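Long-range contacts in prolyl 4-hydroxylase (Phytophthora capsici LT1534, PDB 6IUQ), which probably hydroxylates proline residues at the 4-position as an iron(II)- and 2-oxoglutarate-dependent oxygenase built on a double-stranded beta-helix core: residues Thr136-Leu141 / Trp230-Lys235; Leu172-Gly177 / Pro200-Val205. All blocks are in the same frame, centred on the assembly; numbering follows the deposited sequence.

Contact 1 (Thr136-Leu141 / Trp230-Lys235)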
ATOM      1  N   THR A 136     -13.734 -14.700  -3.015  1.00 26.85           N
ATOM      2  CA  THR A 136     -12.307 -14.961  -3.114  1.00 29.69           C
ATOM      3  C   THR A 136     -11.750 -14.328  -4.372  1.00 38.84           C
ATOM      4  O   THR A 136     -10.535 -14.209  -4.537  1.00 42.58           O
ATOM      5  CB  THR A 136     -11.980 -16.471  -3.110  1.00 34.07           C
ATOM      6  OG1 THR A 136     -12.777 -17.146  -4.089  1.00 40.05           O
ATOM      7  CG2 THR A 136     -12.237 -17.086  -1.733  1.00 32.20           C
ATOM      8  N   SER A 137     -12.654 -13.921  -5.254  1.00 38.85           N
ATOM      9  CA  SER A 137     -12.281 -13.249  -6.491  1.00 46.49           C
ATOM     10  C   SER A 137     -11.852 -11.808  -6.223  1.00 46.44           C
ATOM     11  O   SER A 137     -11.113 -11.218  -7.017  1.00 47.65           O
ATOM     12  CB  SER A 137     -13.450 -13.269  -7.483  1.00 48.86           C
ATOM     13  OG  SER A 137     -13.677 -14.581  -7.968  1.00 60.03           O
ATOM     14  N   ASP A 138     -12.319 -11.254  -5.103  1.00 34.18           N
ATOM     15  CA  ASP A 138     -12.105  -9.849  -4.785  1.00 34.25           C
ATOM     16  C   ASP A 138     -11.077  -9.639  -3.661  1.00 37.52           C
ATOM     17  O   ASP A 138     -11.118  -8.637  -2.937  1.00 32.27           O
ATOM     18  CB  ASP A 138     -13.443  -9.200  -4.407  1.00 41.40           C
ATOM     19  CG  ASP A 138     -14.518  -9.395  -5.483  1.00 48.61           C
ATOM     20  OD1 ASP A 138     -14.166  -9.564  -6.676  1.00 52.28           O
ATOM     21  OD2 ASP A 138     -15.719  -9.400  -5.140  1.00 53.43           O
ATOM     22  N   ARG A 139     -10.181 -10.606  -3.498  1.00 34.35           N
ATOM     23  CA  ARG A 139      -9.042 -10.466  -2.602  1.00 36.02           C
ATOM     24  C   ARG A 139      -7.842 -11.006  -3.372  1.00 33.28           C
ATOM     25  O   ARG A 139      -7.977 -11.917  -4.192  1.00 35.11           O
ATOM     26  CB  ARG A 139      -9.238 -11.224  -1.267  1.00 21.97           C
ATOM     27  CG  ARG A 139      -8.886 -12.710  -1.365  1.00 25.88           C
ATOM     28  CD  ARG A 139      -9.239 -13.507  -0.120  1.00 25.74           C
ATOM     29  NE  ARG A 139     -10.645 -13.359   0.253  1.00 24.38           N
ATOM     30  CZ  ARG A 139     -11.252 -14.120   1.159  1.00 27.98           C
ATOM     31  NH1 ARG A 139     -10.569 -15.083   1.756  1.00 23.58           N
ATOM     32  NH2 ARG A 139     -12.536 -13.935   1.468  1.00 24.40           N
ATOM     33  N   THR A 140      -6.679 -10.420  -3.132  1.00 29.51           N
ATOM     34  CA  THR A 140      -5.434 -10.899  -3.719  1.00 27.85           C
ATOM     35  C   THR A 140      -4.448 -11.042  -2.597  1.00 25.99           C
ATOM     36  O   THR A 140      -4.321 -10.134  -1.783  1.00 28.04           O
ATOM     37  CB  THR A 140      -4.849  -9.918  -4.783  1.00 26.60           C
ATOM     38  OG1 THR A 140      -5.682  -9.889  -5.944  1.00 36.36           O
ATOM     39  CG2 THR A 140      -3.436 -10.323  -5.189  1.00 23.20           C
ATOM     40  N   LEU A 141      -3.735 -12.155  -2.547  1.00 25.68           N
ATOM     41  CA  LEU A 141      -2.688 -12.304  -1.554  1.00 27.90           C
ATOM     42  C   LEU A 141      -1.364 -12.532  -2.266  1.00 28.91           C
ATOM     43  O   LEU A 141      -1.135 -13.583  -2.862  1.00 30.44           O
ATOM     44  CB  LEU A 141      -3.012 -13.454  -0.598  1.00 31.04           C
ATOM     45  CG  LEU A 141      -2.251 -13.493   0.722  1.00 33.71           C
ATOM     46  CD1 LEU A 141      -3.179 -14.024   1.815  1.00 34.42           C
ATOM     47  CD2 LEU A 141      -0.987 -14.325   0.616  1.00 33.68           C
ATOM     48  N   TRP A 230      -4.757  -7.322  -0.734  1.00 16.87           N
ATOM     49  CA  TRP A 230      -5.563  -6.232  -1.249  1.00 15.75           C
ATOM     50  C   TRP A 230      -7.016  -6.595  -1.137  1.00 16.12           C
ATOM     51  O   TRP A 230      -7.414  -7.684  -1.522  1.00 19.83           O
ATOM     52  CB  TRP A 230      -5.227  -5.926  -2.700  1.00 18.17           C
ATOM     53  CG  TRP A 230      -4.022  -5.074  -2.883  1.00 18.16           C
ATOM     54  CD1 TRP A 230      -3.900  -3.748  -2.579  1.00 21.80           C
ATOM     55  CD2 TRP A 230      -2.775  -5.473  -3.445  1.00 23.94           C
ATOM     56  NE1 TRP A 230      -2.639  -3.297  -2.893  1.00 19.63           N
ATOM     57  CE2 TRP A 230      -1.930  -4.334  -3.439  1.00 24.64           C
ATOM     58  CE3 TRP A 230      -2.280  -6.688  -3.950  1.00 28.47           C
ATOM     59  CZ2 TRP A 230      -0.615  -4.370  -3.917  1.00 22.20           C
ATOM     60  CZ3 TRP A 230      -0.963  -6.724  -4.427  1.00 33.54           C
ATOM     61  CH2 TRP A 230      -0.149  -5.564  -4.407  1.00 26.08           C
ATOM     62  N   LEU A 231      -7.813  -5.673  -0.615  1.00 19.20           N
ATOM     63  CA  LEU A 231      -9.251  -5.877  -0.543  1.00 17.11           C
ATOM     64  C   LEU A 231      -9.964  -4.984  -1.550  1.00 20.56           C
ATOM     65  O   LEU A 231      -9.776  -3.759  -1.547  1.00 22.70           O
ATOM     66  CB  LEU A 231      -9.729  -5.615   0.886  1.00 15.99           C
ATOM     67  CG  LEU A 231      -9.036  -6.521   1.915  1.00 21.67           C
ATOM     68  CD1 LEU A 231      -9.639  -6.370   3.284  1.00 24.61           C
ATOM     69  CD2 LEU A 231      -9.037  -8.012   1.465  1.00 21.09           C
ATOM     70  N   ASP A 232     -10.763  -5.577  -2.434  1.00 19.85           N
ATOM     71  CA  ASP A 232     -11.475  -4.776  -3.443  1.00 25.10           C
ATOM     72  C   ASP A 232     -12.738  -4.101  -2.908  1.00 23.51           C
ATOM     73  O   ASP A 232     -13.381  -4.598  -1.996  1.00 26.04           O
ATOM     74  CB  ASP A 232     -11.860  -5.623  -4.652  1.00 25.86           C
ATOM     75  CG  ASP A 232     -10.660  -6.166  -5.403  1.00 38.00           C
ATOM     76  OD1 ASP A 232      -9.506  -5.687  -5.199  1.00 26.19           O
ATOM     77  OD2 ASP A 232     -10.889  -7.082  -6.223  1.00 40.80           O
ATOM     78  N   GLY A 233     -13.088  -2.959  -3.495  1.00 23.15           N
ATOM     79  CA  GLY A 233     -14.309  -2.265  -3.141  1.00 25.69           C
ATOM     80  C   GLY A 233     -15.228  -2.171  -4.347  1.00 28.19           C
ATOM     81  O   GLY A 233     -14.770  -1.937  -5.472  1.00 30.14           O
ATOM     82  N   ALA A 234     -16.527  -2.343  -4.123  1.00 28.08           N
ATOM     83  CA  ALA A 234     -17.492  -2.319  -5.217  1.00 30.67           C
ATOM     84  C   ALA A 234     -17.669  -0.917  -5.837  1.00 32.13           C
ATOM     85  O   ALA A 234     -18.107  -0.793  -6.979  1.00 40.34           O
ATOM     86  CB  ALA A 234     -18.842  -2.851  -4.727  1.00 26.25           C
ATOM     87  N   LYS A 235     -17.333   0.130  -5.088  1.00 29.86           N
ATOM     88  CA  LYS A 235     -17.646   1.505  -5.497  1.00 33.81           C
ATOM     89  C   LYS A 235     -16.421   2.317  -5.859  1.00 35.70           C
ATOM     90  O   LYS A 235     -16.494   3.542  -5.963  1.00 34.94           O
ATOM     91  CB  LYS A 235     -18.395   2.241  -4.390  1.00 29.19           C
ATOM     92  CG  LYS A 235     -19.775   1.685  -4.101  1.00 38.59           C
ATOM     93  CD  LYS A 235     -20.542   2.630  -3.189  1.00 42.32           C
ATOM     94  CE  LYS A 235     -19.755   2.918  -1.918  1.00 43.28           C
ATOM     95  NZ  LYS A 235     -20.506   3.787  -0.960  1.00 49.51           N
TER
HETATM   96  O   HOH W   1     -13.434  -7.269  -7.523  1.00 41.46           O
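Arg139-Leu141 and Trp230-Asp232 run antiparallel, their axes 5.2 Å apart at closest and 169° between their directions, with Thr140 and Trp230 as the hydrogen-bonded pair and Arg139 facing Leu231 in the non-hydrogen-bonded one. Trp230 N gives a bond of 3.0 Å to Thr140 O, and Trp230 O receives Thr140 N; one step on, Asp232 N reaches Asp138 O at 3.1 Å and carries the ladder past the strand's first residue. Thr140 and Trp230 lie alongside each other on one face, the methyl CG2 of Thr140 meeting the indole edge at CE3 (4.0 Å). On the other face, Arg139 CB rests near Leu231 CD2, while the Arg139 guanidinium leads away and donates through NH1 to Phe114 O. At the end of the ladder the side chains of Asp138 and Asp232 cross at about a right angle; Asp232 CG stands beside its backbone N (chi1 -64°), setting Asp232 OD2 against Asp138 CA at 3.3 Å. Asp138 OD1 and Asp232 OD2 stay 4.1 Å apart, and one water donates to both, which should ease their repulsion. Trp230 bonds through NE1 to the iron ligand Asp158, a second-shell role in the iron site of the double-stranded beta-helix fold.

Contact 2 (Leu172-Gly177 / Pro200-Val205)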
ATOM      1  N   LEU A 172       1.989  -6.851   5.369  1.00 15.91           N
ATOM      2  CA  LEU A 172       2.616  -7.499   6.510  1.00 16.79           C
ATOM      3  C   LEU A 172       4.112  -7.642   6.287  1.00 23.20           C
ATOM      4  O   LEU A 172       4.554  -8.336   5.359  1.00 19.21           O
ATOM      5  CB  LEU A 172       2.009  -8.874   6.779  1.00 21.81           C
ATOM      6  CG  LEU A 172       2.735  -9.701   7.861  1.00 24.32           C
ATOM      7  CD1 LEU A 172       2.869  -8.986   9.191  1.00 18.00           C
ATOM      8  CD2 LEU A 172       2.058 -11.050   8.065  1.00 23.85           C
ATOM      9  N   TYR A 173       4.886  -6.981   7.144  1.00 21.36           N
ATOM     10  CA  TYR A 173       6.337  -6.987   7.032  1.00 21.78           C
ATOM     11  C   TYR A 173       6.954  -8.066   7.927  1.00 25.91           C
ATOM     12  O   TYR A 173       6.471  -8.344   9.029  1.00 21.13           O
ATOM     13  CB  TYR A 173       6.904  -5.598   7.359  1.00 22.27           C
ATOM     14  CG  TYR A 173       6.536  -4.590   6.289  1.00 23.77           C
ATOM     15  CD1 TYR A 173       7.001  -4.747   4.988  1.00 21.35           C
ATOM     16  CD2 TYR A 173       5.689  -3.522   6.564  1.00 18.53           C
ATOM     17  CE1 TYR A 173       6.661  -3.858   3.997  1.00 21.92           C
ATOM     18  CE2 TYR A 173       5.335  -2.627   5.579  1.00 20.92           C
ATOM     19  CZ  TYR A 173       5.832  -2.799   4.295  1.00 27.03           C
ATOM     20  OH  TYR A 173       5.500  -1.933   3.291  1.00 31.59           O
ATOM     21  N   LEU A 174       8.029  -8.669   7.433  1.00 25.67           N
ATOM     22  CA  LEU A 174       8.553  -9.888   8.013  1.00 31.33           C
ATOM     23  C   LEU A 174      10.078  -9.920   8.000  1.00 33.10           C
ATOM     24  O   LEU A 174      10.679 -10.922   7.627  1.00 34.11           O
ATOM     25  CB  LEU A 174       7.990 -11.098   7.265  1.00 27.59           C
ATOM     26  CG  LEU A 174       6.487 -11.361   7.414  1.00 29.69           C
ATOM     27  CD1 LEU A 174       5.996 -12.429   6.467  1.00 27.59           C
ATOM     28  CD2 LEU A 174       6.163 -11.779   8.828  1.00 25.61           C
ATOM     29  N   ASN A 175      10.698  -8.817   8.410  1.00 31.10           N
ATOM     30  CA  ASN A 175      12.154  -8.729   8.459  1.00 31.74           C
ATOM     31  C   ASN A 175      12.641  -8.570   9.901  1.00 33.69           C
ATOM     32  O   ASN A 175      12.512  -7.492  10.496  1.00 31.74           O
ATOM     33  CB  ASN A 175      12.630  -7.567   7.578  1.00 31.85           C
ATOM     34  CG  ASN A 175      11.920  -7.543   6.221  1.00 37.04           C
ATOM     35  OD1 ASN A 175      12.138  -8.419   5.364  1.00 30.93           O
ATOM     36  ND2 ASN A 175      11.042  -6.556   6.033  1.00 32.06           N
ATOM     37  N   GLU A 176      13.184  -9.638  10.482  1.00 41.26           N
ATOM     38  CA  GLU A 176      13.535  -9.595  11.904  1.00 38.70           C
ATOM     39  C   GLU A 176      14.852  -8.879  12.160  1.00 40.65           C
ATOM     40  O   GLU A 176      15.828  -9.057  11.435  1.00 39.24           O
ATOM     41  CB  GLU A 176      13.584 -10.998  12.508  1.00 45.19           C
ATOM     42  CG  GLU A 176      12.668 -11.102  13.727  1.00 53.88           C
ATOM     43  CD  GLU A 176      12.979 -12.274  14.622  1.00 60.16           C
ATOM     44  OE1 GLU A 176      12.990 -13.420  14.121  1.00 66.23           O
ATOM     45  OE2 GLU A 176      13.190 -12.047  15.837  1.00 62.45           O
ATOM     46  N   GLY A 177      14.861  -8.052  13.197  1.00 40.78           N
ATOM     47  CA  GLY A 177      16.039  -7.281  13.527  1.00 47.22           C
ATOM     48  C   GLY A 177      16.400  -6.311  12.421  1.00 48.73           C
ATOM     49  O   GLY A 177      17.587  -6.050  12.197  1.00 50.94           O
ATOM     50  N   PRO A 200      10.120  -1.495   7.590  1.00 20.04           N
ATOM     51  CA  PRO A 200       9.442  -2.783   7.413  1.00 25.99           C
ATOM     52  C   PRO A 200       9.773  -3.793   8.529  1.00 24.92           C
ATOM     53  O   PRO A 200      10.320  -4.861   8.272  1.00 21.59           O
ATOM     54  CB  PRO A 200       9.975  -3.259   6.063  1.00 22.34           C
ATOM     55  CG  PRO A 200      11.390  -2.756   6.073  1.00 23.40           C
ATOM     56  CD  PRO A 200      11.345  -1.409   6.778  1.00 23.55           C
ATOM     57  N   LYS A 201       9.433  -3.450   9.764  1.00 23.88           N
ATOM     58  CA  LYS A 201       9.742  -4.322  10.889  1.00 25.22           C
ATOM     59  C   LYS A 201       8.897  -5.584  10.913  1.00 26.52           C
ATOM     60  O   LYS A 201       7.745  -5.589  10.471  1.00 24.15           O
ATOM     61  CB  LYS A 201       9.570  -3.561  12.196  1.00 27.32           C
ATOM     62  CG  LYS A 201      10.529  -2.411  12.274  1.00 27.34           C
ATOM     63  CD  LYS A 201      10.518  -1.720  13.607  1.00 33.55           C
ATOM     64  CE  LYS A 201      11.777  -0.843  13.712  1.00 41.27           C
ATOM     65  NZ  LYS A 201      11.560   0.347  14.568  1.00 40.84           N
HETATM   66  N   MSE A 202       9.515  -6.652  11.411  1.00 26.10           N
HETATM   67  CA  MSE A 202       8.891  -7.939  11.629  1.00 25.36           C
HETATM   68  C   MSE A 202       7.546  -7.777  12.339  1.00 27.96           C
HETATM   69  O   MSE A 202       7.459  -7.101  13.366  1.00 25.97           O
HETATM   70  CB  MSE A 202       9.831  -8.833  12.460  1.00 31.49           C
HETATM   71  CG  MSE A 202       9.292 -10.213  12.862  1.00 30.69           C
HETATM   72 SE   MSE A 202       8.859 -11.347  11.348  1.00 73.44          SE
HETATM   73  CE  MSE A 202       9.377 -13.115  12.009  1.00 39.57           C
ATOM     74  N   ASP A 203       6.508  -8.378  11.764  1.00 20.97           N
ATOM     75  CA  ASP A 203       5.185  -8.440  12.374  1.00 23.62           C
ATOM     76  C   ASP A 203       4.529  -7.054  12.471  1.00 24.83           C
ATOM     77  O   ASP A 203       3.633  -6.821  13.287  1.00 26.30           O
ATOM     78  CB  ASP A 203       5.262  -9.105  13.751  1.00 23.29           C
ATOM     79  CG  ASP A 203       3.917  -9.594  14.225  1.00 29.41           C
ATOM     80  OD1 ASP A 203       3.047  -9.815  13.348  1.00 28.49           O
ATOM     81  OD2 ASP A 203       3.716  -9.740  15.459  1.00 26.61           O
ATOM     82  N   ARG A 204       4.967  -6.140  11.615  1.00 20.84           N
ATOM     83  CA  ARG A 204       4.301  -4.856  11.473  1.00 22.17           C
ATOM     84  C   ARG A 204       3.321  -4.882  10.306  1.00 18.79           C
ATOM     85  O   ARG A 204       3.655  -5.335   9.214  1.00 21.23           O
ATOM     86  CB  ARG A 204       5.326  -3.740  11.273  1.00 21.77           C
ATOM     87  CG  ARG A 204       4.713  -2.425  10.837  1.00 20.62           C
ATOM     88  CD  ARG A 204       5.775  -1.347  10.804  1.00 23.74           C
ATOM     89  NE  ARG A 204       6.045  -0.800  12.132  1.00 22.78           N
ATOM     90  CZ  ARG A 204       7.000   0.085  12.398  1.00 30.80           C
ATOM     91  NH1 ARG A 204       7.818   0.517  11.430  1.00 26.12           N
ATOM     92  NH2 ARG A 204       7.140   0.540  13.636  1.00 28.62           N
ATOM     93  N   VAL A 205       2.118  -4.382  10.550  1.00 17.18           N
ATOM     94  CA  VAL A 205       1.081  -4.288   9.533  1.00 19.18           C
ATOM     95  C   VAL A 205       0.829  -2.820   9.161  1.00 19.79           C
ATOM     96  O   VAL A 205       0.652  -1.973  10.045  1.00 18.92           O
ATOM     97  CB  VAL A 205      -0.256  -4.949  10.015  1.00 18.81           C
ATOM     98  CG1 VAL A 205      -1.412  -4.540   9.137  1.00 18.21           C
ATOM     99  CG2 VAL A 205      -0.130  -6.451  10.035  1.00 18.63           C
TER
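Tyr173 and Pro200 form part of the tight side of this contact: the proline lies over one face of the phenol ring, its CB 3.9 Å from the ring centroid in a CH-pi contact. Beside it, Tyr173 N donates an almost straight bond of 2.9 Å to Arg204 O. Lys201-Arg204 is a type II turn, closed by Arg204 N to Lys201 O, and it presents Asp203 N to Tyr173 O in a more bent bond of 2.7 Å. Asn175 ties down the residue before the turn. With chi1 at -45°, CG lies beside the backbone N; Pro200 O is only 8° out of the Asn175 amide plane, and ND2 sits on one of its lone pairs at 2.9 Å. OD1 accepts Tyr225 N, which would fix the rotation of the amide. Leu172 CD1 packs against Val205 CG2, and the selenomethionine Met202 bends so that SE touches both CA and CD2 of buried Leu174 at 3.7 Å, beside helix 46-61. Buried Asp203 is satisfied through OD1 by Phe44 N and through OD2 by Gly45 N.

The solvent side is looser. Lys201 points away, Glu176 CG meets Met202 CG while its carboxylate turns to His46, and the bond from Met202 N to Asn175 O is weak. The chemistry implies that backbone and Asn175 amides bind the turn to 172-177, while Asp203 and Arg204, the latter salt-bridged to Asp41, spend their charges on the chain at 41-45.

Overall arrangement
Contact 2 is nested along the chain inside the loop that contact 1 closes. Strand 139-146 leads to strand 166-173; strands 186-189 and 196-198 of the second sheet intervene before 204-209, and 214-217 before 224-232 returns to pair with the first. Strands 204-209, 166-173, 224-232 and 139-146 lie in that order in one antiparallel sheet, so the two contacts sit on strand pairs joined by the neighbours 166-173 and 224-232. Their centres are 23 Å apart and their nearest atoms about 9 Å, without touching. Such nesting illustrates how segments far apart in sequence build the major sheet of a double-stranded beta-helix, the scaffold whose iron ligands are His156, Asp158 and His215.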